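PDB 2EHH: dihydrodipicolinate synthase, which probably catalyses the condensation of pyruvate with aspartate-beta-semialdehyde to 4-hydroxy-tetrahydrodipicolinate, a step of lysine biosynthesis. Local coordinates for residues 98-103 and 128-133; 207-212 and 254-259. All coordinates share one frame; numbering follows the deposited sequence.

Contact 1. Residues 98-103 and 128-133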
loop_
_atom_site.group_PDB
_atom_site.type_symbol
_atom_site.label_atom_id
_atom_site.label_comp_id
_atom_site.label_asym_id
_atom_site.label_seq_id
_atom_site.Cartn_x
_atom_site.Cartn_y
_atom_site.Cartn_z
ATOM N N GLY A 98 33.707 -8.438 4.592
ATOM C CA GLY A 98 32.415 -8.953 4.183
ATOM C C GLY A 98 31.873 -8.186 2.997
ATOM O O GLY A 98 32.384 -7.117 2.659
ATOM N N ALA A 99 30.847 -8.740 2.360
ATOM C CA ALA A 99 30.223 -8.102 1.208
ATOM C C ALA A 99 28.724 -7.942 1.451
ATOM O O ALA A 99 28.048 -8.899 1.824
ATOM C CB ALA A 99 30.455 -8.937 -0.047
ATOM N N LEU A 100 28.223 -6.725 1.257
ATOM C CA LEU A 100 26.800 -6.432 1.422
ATOM C C LEU A 100 26.210 -6.514 0.018
ATOM O O LEU A 100 26.576 -5.736 -0.863
ATOM C CB LEU A 100 26.597 -5.024 1.983
ATOM C CG LEU A 100 25.140 -4.612 2.230
ATOM C CD1 LEU A 100 24.753 -4.941 3.669
ATOM C CD2 LEU A 100 24.983 -3.126 1.982
ATOM N N VAL A 101 25.304 -7.461 -0.189
ATOM C CA VAL A 101 24.698 -7.668 -1.493
ATOM C C VAL A 101 23.214 -7.356 -1.449
ATOM O O VAL A 101 22.433 -8.094 -0.851
ATOM C CB VAL A 101 24.905 -9.117 -1.945
ATOM C CG1 VAL A 101 24.329 -9.321 -3.337
ATOM C CG2 VAL A 101 26.398 -9.452 -1.913
ATOM N N VAL A 102 22.830 -6.252 -2.073
ATOM C CA VAL A 102 21.434 -5.843 -2.070
ATOM C C VAL A 102 20.559 -6.758 -2.920
ATOM O O VAL A 102 21.019 -7.354 -3.900
ATOM C CB VAL A 102 21.286 -4.377 -2.577
ATOM C CG1 VAL A 102 21.589 -4.306 -4.074
ATOM C CG2 VAL A 102 19.885 -3.850 -2.280
ATOM N N VAL A 103 19.303 -6.900 -2.514
ATOM C CA VAL A 103 18.355 -7.698 -3.277
ATOM C C VAL A 103 18.193 -6.888 -4.561
ATOM O O VAL A 103 18.006 -5.678 -4.503
ATOM C CB VAL A 103 16.981 -7.780 -2.561
ATOM C CG1 VAL A 103 15.922 -8.329 -3.510
ATOM C CG2 VAL A 103 17.091 -8.653 -1.321
ATOM N N PRO A 128 32.321 -13.656 3.540
ATOM C CA PRO A 128 31.042 -13.559 4.250
ATOM C C PRO A 128 30.114 -12.587 3.522
ATOM O O PRO A 128 30.518 -11.486 3.160
ATOM C CB PRO A 128 31.453 -13.050 5.629
ATOM C CG PRO A 128 32.817 -13.666 5.813
ATOM C CD PRO A 128 33.452 -13.428 4.455
ATOM N N ILE A 129 28.872 -13.002 3.312
ATOM C CA ILE A 129 27.904 -12.175 2.607
ATOM C C ILE A 129 26.701 -11.799 3.457
ATOM O O ILE A 129 26.136 -12.640 4.157
ATOM C CB ILE A 129 27.400 -12.898 1.342
ATOM C CG1 ILE A 129 28.559 -13.066 0.356
ATOM C CG2 ILE A 129 26.245 -12.116 0.707
ATOM C CD1 ILE A 129 28.262 -14.025 -0.773
ATOM N N ILE A 130 26.322 -10.527 3.382
ATOM C CA ILE A 130 25.169 -10.010 4.108
ATOM C C ILE A 130 24.110 -9.615 3.086
ATOM O O ILE A 130 24.359 -8.773 2.224
ATOM C CB ILE A 130 25.511 -8.739 4.926
ATOM C CG1 ILE A 130 26.709 -9.002 5.838
ATOM C CG2 ILE A 130 24.294 -8.312 5.759
ATOM C CD1 ILE A 130 27.166 -7.778 6.621
ATOM N N ILE A 131 22.941 -10.233 3.172
ATOM C CA ILE A 131 21.849 -9.903 2.266
ATOM C C ILE A 131 21.303 -8.539 2.688
ATOM O O ILE A 131 21.230 -8.236 3.882
ATOM C CB ILE A 131 20.718 -10.951 2.363
ATOM C CG1 ILE A 131 21.197 -12.281 1.780
ATOM C CG2 ILE A 131 19.475 -10.453 1.623
ATOM C CD1 ILE A 131 20.248 -13.443 2.051
ATOM N N TYR A 132 20.929 -7.710 1.720
ATOM C CA TYR A 132 20.384 -6.397 2.046
ATOM C C TYR A 132 18.975 -6.290 1.478
ATOM O O TYR A 132 18.787 -6.167 0.267
ATOM C CB TYR A 132 21.285 -5.286 1.487
ATOM C CG TYR A 132 20.788 -3.879 1.754
ATOM C CD1 TYR A 132 19.876 -3.619 2.777
ATOM C CD2 TYR A 132 21.259 -2.798 1.003
ATOM C CE1 TYR A 132 19.445 -2.323 3.047
ATOM C CE2 TYR A 132 20.834 -1.497 1.271
ATOM C CZ TYR A 132 19.929 -1.271 2.295
ATOM O OH TYR A 132 19.521 0.013 2.586
ATOM N N ASN A 133 17.991 -6.351 2.371
ATOM C CA ASN A 133 16.585 -6.280 1.988
ATOM C C ASN A 133 16.008 -4.909 2.307
ATOM O O ASN A 133 15.997 -4.485 3.464
ATOM C CB ASN A 133 15.790 -7.361 2.735
ATOM C CG ASN A 133 14.327 -7.414 2.319
ATOM O OD1 ASN A 133 14.008 -7.670 1.155
ATOM N ND2 ASN A 133 13.429 -7.187 3.275
#
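Leu100 and Tyr132, on the same face of two adjacent parallel strands of the TIM barrel, both hold CG anti to the backbone N (chi1 -179° and 179°), and in this setting CD2 of the leucine reaches the ring. Strands 98-102 and 129-133, with helix 111-124 between them, form one beta-alpha-beta unit. The in-register backbone shows how they are zipped. Ile130 straddles Leu100, giving its N to Ala99 O at 2.8 Å and receiving Val101 N on its O. Tyr132 straddles Val102 in the same way, but its N reaches Val101 O at 3.0 Å from a point 46° out of the carbonyl plane, so this is the least regular link of the ladder.

On the face of Leu100, Ile130, Val102 and Tyr132, which is the barrel interior, the leucine forks. CD1 rests on Ile130 CG2 at 4.0 Å, while CD2 reaches Tyr132 CD2 at 3.9 Å. Val102 CG2 approaches that same ring atom, Tyr132 CD2, at 3.7 Å, so the two methyls flank CD2 of the ring from opposite sides of its plane. An alanine at Leu100 would lack both branches and is likely to open a gap between Ile130 CG2 and the ring, leaving the tyrosine freer to turn. Tyr132 is the predicted proton donor/acceptor, and its side chain comes within about 3 Å (nearest atoms) of Lys161, the predicted Schiff-base lysine. Tyr106 of the second subunit packs on Val102 and Tyr132. The opposite face is aliphatic: Val101 CG2 meets Ile129 CG2 at 3.7 Å, and both residues lean on helix 111-124. At the far end, Val103 CG2 sits 3.4 Å from Tyr132 O, the carbonyl oxygen that also accepts Val103 N.

Contact 2. Residues 207-212 and 254-259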
loop_
_atom_site.group_PDB
_atom_site.type_symbol
_atom_site.label_atom_id
_atom_site.label_comp_id
_atom_site.label_asym_id
_atom_site.label_seq_id
_atom_site.Cartn_x
_atom_site.Cartn_y
_atom_site.Cartn_z
ATOM N N ASN A 207 24.858 6.826 12.597
ATOM C CA ASN A 207 26.223 6.546 13.028
ATOM C C ASN A 207 27.234 7.516 12.426
ATOM O O ASN A 207 28.294 7.758 13.000
ATOM C CB ASN A 207 26.620 5.128 12.611
ATOM C CG ASN A 207 26.730 4.203 13.777
ATOM O OD1 ASN A 207 26.833 4.649 14.919
ATOM N ND2 ASN A 207 26.728 2.906 13.509
ATOM N N ASN A 208 26.910 8.040 11.251
ATOM C CA ASN A 208 27.785 8.974 10.554
ATOM C C ASN A 208 28.070 10.244 11.348
ATOM O O ASN A 208 29.134 10.843 11.193
ATOM C CB ASN A 208 27.169 9.367 9.207
ATOM C CG ASN A 208 27.408 8.336 8.128
ATOM O OD1 ASN A 208 28.499 8.256 7.563
ATOM N ND2 ASN A 208 26.386 7.534 7.834
ATOM N N VAL A 209 27.131 10.651 12.198
ATOM C CA VAL A 209 27.310 11.879 12.958
ATOM C C VAL A 209 27.364 11.762 14.476
ATOM O O VAL A 209 27.924 12.633 15.135
ATOM C CB VAL A 209 26.242 12.916 12.565
ATOM C CG1 VAL A 209 26.351 13.213 11.074
ATOM C CG2 VAL A 209 24.860 12.403 12.900
ATOM N N MET A 210 26.775 10.710 15.035
ATOM C CA MET A 210 26.813 10.502 16.479
ATOM C C MET A 210 27.162 9.044 16.769
ATOM O O MET A 210 26.368 8.299 17.340
ATOM C CB MET A 210 25.472 10.883 17.125
ATOM C CG MET A 210 25.247 12.391 17.206
ATOM S SD MET A 210 23.762 12.879 18.109
ATOM C CE MET A 210 24.325 12.781 19.804
ATOM N N PRO A 211 28.377 8.624 16.377
ATOM C CA PRO A 211 28.919 7.268 16.548
ATOM C C PRO A 211 28.873 6.747 17.981
ATOM O O PRO A 211 28.454 5.614 18.233
ATOM C CB PRO A 211 30.368 7.404 16.067
ATOM C CG PRO A 211 30.335 8.575 15.150
ATOM C CD PRO A 211 29.406 9.528 15.835
ATOM N N ARG A 212 29.326 7.579 18.912
ATOM C CA ARG A 212 29.381 7.205 20.322
ATOM C C ARG A 212 28.015 6.872 20.905
ATOM O O ARG A 212 27.841 5.833 21.545
ATOM C CB ARG A 212 30.031 8.328 21.136
ATOM C CG ARG A 212 31.446 8.670 20.687
ATOM C CD ARG A 212 31.989 9.875 21.437
ATOM N NE ARG A 212 32.216 9.587 22.850
ATOM C CZ ARG A 212 33.343 9.078 23.344
ATOM N NH1 ARG A 212 34.362 8.797 22.539
ATOM N NH2 ARG A 212 33.450 8.853 24.649
ATOM N N THR A 254 24.585 16.080 4.275
ATOM C CA THR A 254 24.498 17.501 4.594
ATOM C C THR A 254 24.944 17.738 6.041
ATOM O O THR A 254 25.611 18.732 6.343
ATOM C CB THR A 254 23.062 18.035 4.416
ATOM O OG1 THR A 254 22.644 17.859 3.054
ATOM C CG2 THR A 254 23.002 19.519 4.770
ATOM N N ALA A 255 24.575 16.823 6.933
ATOM C CA ALA A 255 24.951 16.945 8.339
ATOM C C ALA A 255 26.466 16.837 8.494
ATOM O O ALA A 255 27.077 17.598 9.249
ATOM C CB ALA A 255 24.263 15.862 9.166
ATOM N N CYS A 256 27.065 15.883 7.790
ATOM C CA CYS A 256 28.511 15.693 7.849
ATOM C C CYS A 256 29.211 16.941 7.319
ATOM O O CYS A 256 30.280 17.311 7.807
ATOM C CB CYS A 256 28.929 14.469 7.028
ATOM S SG CYS A 256 28.364 12.889 7.719
ATOM N N TRP A 257 28.610 17.585 6.321
ATOM C CA TRP A 257 29.181 18.806 5.761
ATOM C C TRP A 257 29.163 19.884 6.835
ATOM O O TRP A 257 30.135 20.618 7.003
ATOM C CB TRP A 257 28.375 19.281 4.551
ATOM C CG TRP A 257 28.613 20.725 4.209
ATOM C CD1 TRP A 257 29.741 21.272 3.662
ATOM C CD2 TRP A 257 27.699 21.810 4.412
ATOM N NE1 TRP A 257 29.584 22.634 3.511
ATOM C CE2 TRP A 257 28.339 22.989 3.962
ATOM C CE3 TRP A 257 26.400 21.902 4.930
ATOM C CZ2 TRP A 257 27.722 24.247 4.014
ATOM C CZ3 TRP A 257 25.786 23.153 4.983
ATOM C CH2 TRP A 257 26.449 24.308 4.525
ATOM N N MET A 258 28.050 19.969 7.560
ATOM C CA MET A 258 27.903 20.950 8.626
ATOM C C MET A 258 28.950 20.732 9.714
ATOM O O MET A 258 29.393 21.680 10.361
ATOM C CB MET A 258 26.504 20.867 9.238
ATOM C CG MET A 258 25.391 21.261 8.283
ATOM S SD MET A 258 23.787 21.298 9.094
ATOM C CE MET A 258 22.780 22.006 7.783
ATOM N N LEU A 259 29.335 19.478 9.917
ATOM C CA LEU A 259 30.342 19.144 10.913
ATOM C C LEU A 259 31.743 19.245 10.324
ATOM O O LEU A 259 32.723 18.897 10.979
ATOM C CB LEU A 259 30.108 17.734 11.453
ATOM C CG LEU A 259 29.040 17.629 12.542
ATOM C CD1 LEU A 259 27.972 16.634 12.127
ATOM C CD2 LEU A 259 29.698 17.206 13.847
#
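Val209 points one methyl, CG1, into a three-sided seat made by Ala255, Cys256 and Leu259, and this joins the TIM barrel to a helix that follows its eight beta-alpha units. Segment 207-212 runs from a 3-10 turn after the last barrel strand, 201-204, into helix 211-223; segment 254-259 is the end of helix 250-258. The seat is nearly symmetrical: CG1 of Val209 lies 3.9 Å from Ala255 CB, 3.9 Å from Cys256 SG and 3.9 Å from Leu259 CD1, and the three approaches come from directions roughly at right angles to one another. Val209 CG1 is anti to the carbonyl carbon (chi1 -59°), which aims this branch at the helix. The other branch is turned aside, Val209 CG2 coming no nearer than 5.1 Å to Ala255 CB.

On the helix side, Ala255 and Leu259 stand one turn apart, a spacing fixed by the bond from Leu259 N to Ala255 O at 3.0 Å. Cys256 lies between them in sequence. Its CB does not aim straight at the other segment; the torsion chi1 of -68° swings SG across to Val209. The sulfur has a second neighbour there, Asn208 CB at 4.0 Å, so it touches two successive residues, Asn208 at the end of a 3-10 turn and Val209 after it.

Asn208 therefore shows the helix its aliphatic stem, while its amide belongs to the barrel: ND2 is hydrogen-bonded to the backbone oxygens of Ala8 and Val205. The same side chain comes within about 4 Å (nearest atoms) of that of Thr44, a predicted pyruvate-binding residue, so the contact borders the probable active-site region. Leu239 of helix 226-242 also packs on Val209. Leu259 completes the seat, its CD1 lying 4.1 Å from Val209 CB as well.

How the contacts relate
Both contacts are largely buried, on opposite sides of the chain's centre, with about 24 Å between their centres and about 11 Å between nearest atoms. Contact 1 lies nearer that centre, within the barrel wall, and covers 537 Å² through a backbone ladder with apolar packing on both faces, aromatic as well as aliphatic on the interior one. Contact 2 lies farther out, between the turn after strand 201-204 and the end of helix 250-258, and buries 169 Å², mainly through side-chain touches, with no polar bond between the segments. They share no strand or helix. Contact 1 contains Tyr132 of the predicted active site, whereas contact 2 approaches it through Asn208, near the predicted pyruvate-binding Thr44.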